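Local structure of sensor protein (Bacillus halodurans, 3O5Y) at residues L19-D24 with I120-D125; Q59-S64 with K95-I100; R74-T77 with N82-E85. The protein probably works as a two-component sensor histidine kinase, transferring a phosphoryl group from ATP to a protein histidine; this chain is its GAF domain. All coordinates share one frame; numbering follows the deposited sequence.

Contact 1 of 3, residues L19-D24 with I120-D125; sequences LLVHFD and IDWSLD
The indole of Trp122 meets Val21 with its six-membered rim: Val21 CG1 lies at the ring edge, close to the ring plane, 3.6 Å from Trp122 CZ3, and the tryptophan side chain runs roughly perpendicular to the valine. The carbonyl oxygen His22 O approaches the same rim obliquely, 3.6 Å from Trp122 CH2. Arg116 makes a cation-pi contact with the indole. The imidazole of His22 is also met edge-on, its CE1 standing 3.6 Å from the terminal methyl Ile120 CD1. With CG anti to the backbone N (chi1 170°), the ring is carried toward Ile120 although the root of the side chain does not aim at it. In GAF-fold terms, the contact joins the exit of helix 6-20 to the turn that leads into helix 124-142, the two helices that flank one face of the sheet. No hydrogen bond passes directly between the segments; Arg116 links them, donating from NE to His22 O and from NH1 to Ile120 O. With an alanine here instead of Trp122, Val21 CG1 would probably lose its flat apolar neighbour and the Arg116 guanidinium the ring beside it. Ser123 OG caps the helix that follows.

Contact 2 of 3, residues Q59-S64 with K95-I100; sequences QSLYWS and KSILVI. With ACT (acetate ion), chain C.
Val99 drives its forked side chain into the hollow between Leu61 and Tyr62, neighbours on the first turn of helix 61-68. Its two methyls divide the work. CG1, anti to the backbone N (chi1 -176°), lies 3.6 Å from Tyr62 CD2 and approaches the ring obliquely, while CG2 fits between Leu61 CD1 at 3.8 Å and Tyr62 CE2 at 3.9 Å. The complementary bump is Leu61 CD1. It drops into the notch between two residues that point from the same side of the strand, touching Ile97 CG2 at 3.7 Å as well as Val99 CG2; the leucine and isoleucine side chains run antiparallel as they pass. This is a helix laid on the antiparallel sheet of a GAF domain, on the face opposite helix 124-142; Leu98, between Ile97 and Val99, points the other way, onto Leu127 and Leu130. All four interlocking side chains are buried. Beyond Val99 the tyrosine ring reaches its polar partners: Tyr62 OH donates to OXT of an acetate, probably from the crystallisation liquor, at 2.7 Å, with OXT in the ring plane at the edge. Ser113 also bonds the hydroxyl, and Ser27 and Arg25 hold the acetate, a polar pocket consistent with the ligand-binding side of GAF domains. The helix start is fixed by Ser60, whose OG, at the N-cap, accepts from Trp63 N at 3.0 Å and a nearly straight 174°.

Contact 3 of 3, residues R74-T77 with N82-E85; sequences RSLT and NFYE
Phe83 presents the end of its ring to Leu76: the methyl Leu76 CD1 sits at the ring edge and in its plane, 3.5 Å from Phe83 CZ, and the leucine lies across the phenylalanine, close to square. The leucine is thus an edge neighbour, not a lid over a face. Arg74 comes to the same ring in another manner. It runs past the phenylalanine in the opposite direction, and its aliphatic root does the touching, Arg74 CG lying 4.2 Å from Phe83 CE2 and oblique to the ring. Bends at chi2 and chi3 (86° and 126°) then turn the chain, and the guanidinium ends nearly perpendicular to the ring, with the planes 87° apart. The charged group is therefore neither stacked on the phenylalanine nor the nearest part of the arginine to it; Arg74 NE instead has a long, weak ion pair with Asp81. Phe83 itself holds CG between its backbone N and carbonyl carbon, which swings the ring back toward the end of the strand. The contact is apolar, with no hydrogen bond between the segments, and the ring is the element both other side chains share. The contact closes the short loop that follows strand 72-75, an edge strand of the GAF sheet, which pairs through its backbone with strand 96-103. On one flank Phe83 and Arg74 touch Leu61 of helix 61-68, while Glu85 takes hydrogen bonds from the opening amides Leu61 N and Tyr62 N of that helix; on the other, Leu76 and Arg74 rest on Ile97 of strand 96-103.

How the contacts relate
From the N terminus, the chain leaves helix 6-20 and enters contact 1, which does not close until 96 residues further on, at the turn before helix 124-142; every strand of the sheet lies between. Contact 2 opens and closes within that span, bringing helix 61-68 onto strand 96-103. Contact 3 falls within contact 2 in turn, shutting a small loop after strand 72-75, so each lies within the one before and none cross. Contacts 2 and 3, with centres about 7 Å apart, meet where Gln59 O faces Tyr84 N at 2.7 Å, probably hydrogen-bonded. Contact 1 reaches contact 2 from the other side of the sheet, Trp122 NE1 packing 3.8 Å from Leu98 CB.

Contact 1 of 3, residues L19-D24 with I120-D125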
# COMPACT_ATOMS: atom_id res chain seq x y z
N LEU A 19 -1.99 -1.24 16.27
CA LEU A 19 -2.73 -0.94 17.49
C LEU A 19 -4.01 -0.19 17.25
O LEU A 19 -4.83 -0.05 18.16
CB LEU A 19 -1.85 -0.10 18.43
CG LEU A 19 -0.55 -0.79 18.88
CD1 LEU A 19 0.46 0.18 19.44
CD2 LEU A 19 -0.81 -1.93 19.86
N LEU A 20 -4.19 0.29 16.02
CA LEU A 20 -5.25 1.25 15.72
C LEU A 20 -6.24 0.78 14.66
O LEU A 20 -7.41 1.21 14.65
CB LEU A 20 -4.62 2.57 15.29
CG LEU A 20 -3.92 3.30 16.44
CD1 LEU A 20 -3.10 4.47 15.92
CD2 LEU A 20 -4.94 3.76 17.46
N VAL A 21 -5.78 -0.10 13.77
CA VAL A 21 -6.52 -0.43 12.57
C VAL A 21 -6.42 -1.91 12.30
O VAL A 21 -5.33 -2.47 12.33
CB VAL A 21 -5.99 0.40 11.38
CG1 VAL A 21 -6.47 -0.16 10.09
CG2 VAL A 21 -6.47 1.85 11.50
N HIS A 22 -7.55 -2.55 12.08
CA HIS A 22 -7.59 -3.97 11.72
C HIS A 22 -7.02 -4.25 10.32
O HIS A 22 -7.49 -3.71 9.34
CB HIS A 22 -9.03 -4.50 11.82
CG HIS A 22 -9.22 -5.87 11.25
ND1 HIS A 22 -10.36 -6.24 10.57
CD2 HIS A 22 -8.41 -6.96 11.25
CE1 HIS A 22 -10.25 -7.49 10.17
NE2 HIS A 22 -9.07 -7.96 10.57
N PHE A 23 -5.99 -5.10 10.25
CA PHE A 23 -5.42 -5.50 8.97
C PHE A 23 -4.52 -6.69 9.21
O PHE A 23 -4.07 -6.91 10.34
CB PHE A 23 -4.62 -4.37 8.34
CG PHE A 23 -3.31 -4.08 9.04
CD1 PHE A 23 -3.28 -3.27 10.17
CD2 PHE A 23 -2.12 -4.64 8.59
CE1 PHE A 23 -2.08 -3.00 10.83
CE2 PHE A 23 -0.91 -4.38 9.25
CZ PHE A 23 -0.90 -3.55 10.37
N ASP A 24 -4.21 -7.42 8.15
CA ASP A 24 -3.40 -8.61 8.26
C ASP A 24 -2.06 -8.43 7.57
O ASP A 24 -1.06 -9.01 8.00
CB ASP A 24 -4.16 -9.81 7.70
CG ASP A 24 -5.51 -10.02 8.38
OD1 ASP A 24 -6.55 -9.90 7.69
OD2 ASP A 24 -5.54 -10.27 9.61
N ILE A 120 -14.04 -7.73 5.48
CA ILE A 120 -14.72 -6.86 6.42
C ILE A 120 -14.59 -5.44 5.89
O ILE A 120 -13.49 -4.98 5.61
CB ILE A 120 -14.11 -7.04 7.85
CG1 ILE A 120 -14.43 -8.44 8.38
CG2 ILE A 120 -14.59 -5.95 8.81
CD1 ILE A 120 -13.50 -8.94 9.45
N ASP A 121 -15.70 -4.74 5.73
CA ASP A 121 -15.70 -3.38 5.19
C ASP A 121 -14.78 -2.44 5.96
O ASP A 121 -14.60 -2.55 7.17
CB ASP A 121 -17.10 -2.78 5.23
CG ASP A 121 -18.10 -3.56 4.41
OD1 ASP A 121 -17.71 -4.22 3.43
OD2 ASP A 121 -19.30 -3.48 4.74
N TRP A 122 -14.20 -1.50 5.22
CA TRP A 122 -13.46 -0.42 5.81
C TRP A 122 -14.45 0.64 6.29
O TRP A 122 -15.28 1.10 5.52
CB TRP A 122 -12.50 0.15 4.77
CG TRP A 122 -11.29 -0.73 4.63
CD1 TRP A 122 -11.09 -1.70 3.70
CD2 TRP A 122 -10.14 -0.74 5.48
NE1 TRP A 122 -9.87 -2.32 3.91
CE2 TRP A 122 -9.27 -1.74 5.00
CE3 TRP A 122 -9.76 -0.00 6.61
CZ2 TRP A 122 -8.04 -2.02 5.60
CZ3 TRP A 122 -8.55 -0.28 7.20
CH2 TRP A 122 -7.70 -1.28 6.69
N SER A 123 -14.38 1.02 7.56
CA SER A 123 -15.25 2.10 8.04
C SER A 123 -14.71 3.47 7.60
O SER A 123 -13.55 3.59 7.20
CB SER A 123 -15.35 2.05 9.57
OG SER A 123 -14.07 2.32 10.14
N LEU A 124 -15.56 4.49 7.70
CA LEU A 124 -15.21 5.87 7.36
C LEU A 124 -14.14 6.38 8.32
O LEU A 124 -13.19 7.05 7.90
CB LEU A 124 -16.44 6.76 7.46
CG LEU A 124 -16.53 8.20 6.89
CD1 LEU A 124 -17.04 9.17 7.95
CD2 LEU A 124 -15.28 8.76 6.18
N ASP A 125 -14.30 6.06 9.61
CA ASP A 125 -13.33 6.45 10.62
C ASP A 125 -11.92 5.92 10.31
O ASP A 125 -10.95 6.65 10.42
CB ASP A 125 -13.77 6.01 12.04
CG ASP A 125 -15.08 6.67 12.48
OD1 ASP A 125 -15.31 7.86 12.17
OD2 ASP A 125 -15.90 5.97 13.15

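Contact 2 of 3, residues Q59-S64 with K95-I100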
# COMPACT_ATOMS: atom_id res chain seq x y z
N GLN A 59 -2.20 -2.77 -16.45
CA GLN A 59 -3.13 -3.54 -15.63
C GLN A 59 -2.82 -3.46 -14.14
O GLN A 59 -3.22 -4.34 -13.37
CB GLN A 59 -3.15 -5.00 -16.08
CG GLN A 59 -4.00 -5.25 -17.31
CD GLN A 59 -3.98 -6.71 -17.77
OE1 GLN A 59 -3.83 -7.65 -16.97
NE2 GLN A 59 -4.12 -6.90 -19.08
N SER A 60 -2.12 -2.40 -13.72
CA SER A 60 -1.68 -2.29 -12.33
C SER A 60 -2.64 -1.51 -11.42
O SER A 60 -2.91 -0.33 -11.66
CB SER A 60 -0.28 -1.70 -12.24
OG SER A 60 -0.00 -1.27 -10.92
N LEU A 61 -3.12 -2.17 -10.37
CA LEU A 61 -4.03 -1.51 -9.41
C LEU A 61 -3.28 -0.37 -8.71
O LEU A 61 -3.82 0.73 -8.56
CB LEU A 61 -4.54 -2.50 -8.37
CG LEU A 61 -5.95 -2.33 -7.76
CD1 LEU A 61 -6.07 -3.05 -6.43
CD2 LEU A 61 -6.31 -0.91 -7.56
N TYR A 62 -2.04 -0.64 -8.29
CA TYR A 62 -1.24 0.36 -7.59
C TYR A 62 -0.99 1.62 -8.45
O TYR A 62 -1.15 2.74 -7.96
CB TYR A 62 0.09 -0.24 -7.09
CG TYR A 62 -0.02 -1.39 -6.09
CD1 TYR A 62 1.11 -2.14 -5.73
CD2 TYR A 62 -1.24 -1.75 -5.52
CE1 TYR A 62 1.03 -3.18 -4.82
CE2 TYR A 62 -1.33 -2.80 -4.61
CZ TYR A 62 -0.19 -3.50 -4.25
OH TYR A 62 -0.28 -4.54 -3.35
N TRP A 63 -0.63 1.45 -9.72
CA TRP A 63 -0.46 2.60 -10.61
C TRP A 63 -1.76 3.32 -10.88
O TRP A 63 -1.79 4.54 -11.10
CB TRP A 63 0.17 2.19 -11.93
CG TRP A 63 1.64 2.19 -11.87
CD1 TRP A 63 2.44 1.11 -11.79
CD2 TRP A 63 2.50 3.33 -11.85
NE1 TRP A 63 3.76 1.49 -11.75
CE2 TRP A 63 3.83 2.85 -11.78
CE3 TRP A 63 2.27 4.72 -11.90
CZ2 TRP A 63 4.94 3.71 -11.77
CZ3 TRP A 63 3.36 5.56 -11.88
CH2 TRP A 63 4.69 5.05 -11.81
N SER A 64 -2.86 2.58 -10.86
CA SER A 64 -4.16 3.17 -11.08
C SER A 64 -4.50 4.16 -9.95
O SER A 64 -5.04 5.23 -10.20
CB SER A 64 -5.20 2.06 -11.21
OG SER A 64 -6.47 2.61 -11.45
N LYS A 95 -8.23 -11.33 0.93
CA LYS A 95 -9.50 -11.33 0.23
C LYS A 95 -9.94 -9.93 -0.19
O LYS A 95 -10.94 -9.74 -0.88
CB LYS A 95 -10.58 -12.01 1.08
CG LYS A 95 -10.43 -13.53 1.14
CD LYS A 95 -11.72 -14.23 1.63
CE LYS A 95 -11.63 -15.77 1.46
NZ LYS A 95 -11.33 -16.18 0.05
N SER A 96 -9.14 -8.94 0.21
CA SER A 96 -9.53 -7.54 0.16
C SER A 96 -8.26 -6.70 0.16
O SER A 96 -7.34 -7.00 0.90
CB SER A 96 -10.35 -7.24 1.41
OG SER A 96 -10.52 -5.86 1.61
N ILE A 97 -8.21 -5.67 -0.67
CA ILE A 97 -7.05 -4.78 -0.69
C ILE A 97 -7.48 -3.31 -0.72
O ILE A 97 -8.40 -2.93 -1.48
CB ILE A 97 -6.02 -5.17 -1.82
CG1 ILE A 97 -4.63 -4.58 -1.52
CG2 ILE A 97 -6.50 -4.81 -3.23
CD1 ILE A 97 -3.84 -5.38 -0.47
N LEU A 98 -6.86 -2.51 0.14
CA LEU A 98 -7.03 -1.06 0.15
C LEU A 98 -5.69 -0.44 -0.27
O LEU A 98 -4.65 -0.75 0.30
CB LEU A 98 -7.42 -0.57 1.54
CG LEU A 98 -7.62 0.94 1.68
CD1 LEU A 98 -8.83 1.36 0.84
CD2 LEU A 98 -7.78 1.37 3.13
N VAL A 99 -5.72 0.39 -1.30
CA VAL A 99 -4.54 0.90 -1.94
C VAL A 99 -4.58 2.42 -1.79
O VAL A 99 -5.42 3.12 -2.36
CB VAL A 99 -4.50 0.46 -3.45
CG1 VAL A 99 -3.21 0.91 -4.10
CG2 VAL A 99 -4.65 -1.05 -3.59
N ILE A 100 -3.68 2.94 -0.97
CA ILE A 100 -3.60 4.36 -0.75
C ILE A 100 -2.37 4.89 -1.45
O ILE A 100 -1.27 4.54 -1.05
CB ILE A 100 -3.47 4.67 0.76
CG1 ILE A 100 -4.66 4.05 1.52
CG2 ILE A 100 -3.35 6.21 0.98
CD1 ILE A 100 -4.67 4.34 3.02
C ACT C . 2.57 -6.68 -3.13
O ACT C . 2.25 -6.93 -4.33
OXT ACT C . 2.06 -5.67 -2.57
CH3 ACT C . 3.54 -7.58 -2.43

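Contact 3 of 3, residues R74-T77 with N82-E85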
# COMPACT_ATOMS: atom_id res chain seq x y z
N ARG A 74 -10.49 -2.77 -3.52
CA ARG A 74 -10.84 -3.89 -4.37
C ARG A 74 -10.99 -5.17 -3.59
O ARG A 74 -10.10 -5.57 -2.84
CB ARG A 74 -9.81 -4.06 -5.50
CG ARG A 74 -10.46 -4.30 -6.84
CD ARG A 74 -10.84 -2.99 -7.60
NE ARG A 74 -10.22 -3.05 -8.92
CZ ARG A 74 -10.01 -2.01 -9.72
NH1 ARG A 74 -9.40 -2.20 -10.89
NH2 ARG A 74 -10.39 -0.79 -9.36
N SER A 75 -12.13 -5.80 -3.78
CA SER A 75 -12.39 -7.15 -3.35
C SER A 75 -11.56 -8.11 -4.24
O SER A 75 -11.50 -7.94 -5.46
CB SER A 75 -13.89 -7.44 -3.52
OG SER A 75 -14.33 -8.42 -2.61
N LEU A 76 -10.92 -9.09 -3.63
CA LEU A 76 -10.06 -10.01 -4.37
C LEU A 76 -10.82 -11.27 -4.81
O LEU A 76 -10.23 -12.22 -5.33
CB LEU A 76 -8.83 -10.38 -3.53
CG LEU A 76 -7.43 -9.79 -3.76
CD1 LEU A 76 -7.47 -8.38 -4.26
CD2 LEU A 76 -6.62 -9.87 -2.48
N THR A 77 -12.12 -11.28 -4.58
CA THR A 77 -12.92 -12.47 -4.83
C THR A 77 -13.71 -12.37 -6.13
O THR A 77 -14.31 -13.35 -6.54
CB THR A 77 -13.94 -12.72 -3.72
OG1 THR A 77 -14.83 -11.60 -3.65
CG2 THR A 77 -13.25 -12.94 -2.38
N ASN A 82 -9.27 -8.97 -12.87
CA ASN A 82 -7.84 -9.24 -12.73
C ASN A 82 -7.04 -7.94 -12.81
O ASN A 82 -7.46 -6.95 -13.43
CB ASN A 82 -7.36 -10.27 -13.77
CG ASN A 82 -5.93 -10.81 -13.46
OD1 ASN A 82 -5.63 -11.17 -12.31
ND2 ASN A 82 -5.07 -10.86 -14.49
N PHE A 83 -5.89 -7.95 -12.16
CA PHE A 83 -4.93 -6.86 -12.22
C PHE A 83 -3.57 -7.44 -11.89
O PHE A 83 -3.47 -8.56 -11.37
CB PHE A 83 -5.32 -5.68 -11.29
CG PHE A 83 -5.74 -6.10 -9.90
CD1 PHE A 83 -4.82 -6.13 -8.85
CD2 PHE A 83 -7.08 -6.44 -9.63
CE1 PHE A 83 -5.22 -6.50 -7.56
CE2 PHE A 83 -7.49 -6.82 -8.36
CZ PHE A 83 -6.56 -6.86 -7.32
N TYR A 84 -2.51 -6.70 -12.21
CA TYR A 84 -1.18 -7.25 -12.11
C TYR A 84 -0.88 -7.77 -10.71
O TYR A 84 -0.28 -8.83 -10.56
CB TYR A 84 -0.12 -6.24 -12.54
CG TYR A 84 1.27 -6.74 -12.28
CD1 TYR A 84 1.97 -6.36 -11.13
CD2 TYR A 84 1.88 -7.63 -13.15
CE1 TYR A 84 3.25 -6.85 -10.87
CE2 TYR A 84 3.15 -8.11 -12.92
CZ TYR A 84 3.83 -7.72 -11.78
OH TYR A 84 5.10 -8.23 -11.57
N GLU A 85 -1.30 -7.03 -9.69
CA GLU A 85 -0.93 -7.39 -8.32
C GLU A 85 -1.72 -8.56 -7.74
O GLU A 85 -1.32 -9.16 -6.74
CB GLU A 85 -1.06 -6.17 -7.40
CG GLU A 85 -0.19 -4.99 -7.79
CD GLU A 85 -0.81 -4.07 -8.83
OE1 GLU A 85 -1.79 -4.46 -9.52
OE2 GLU A 85 -0.31 -2.94 -8.97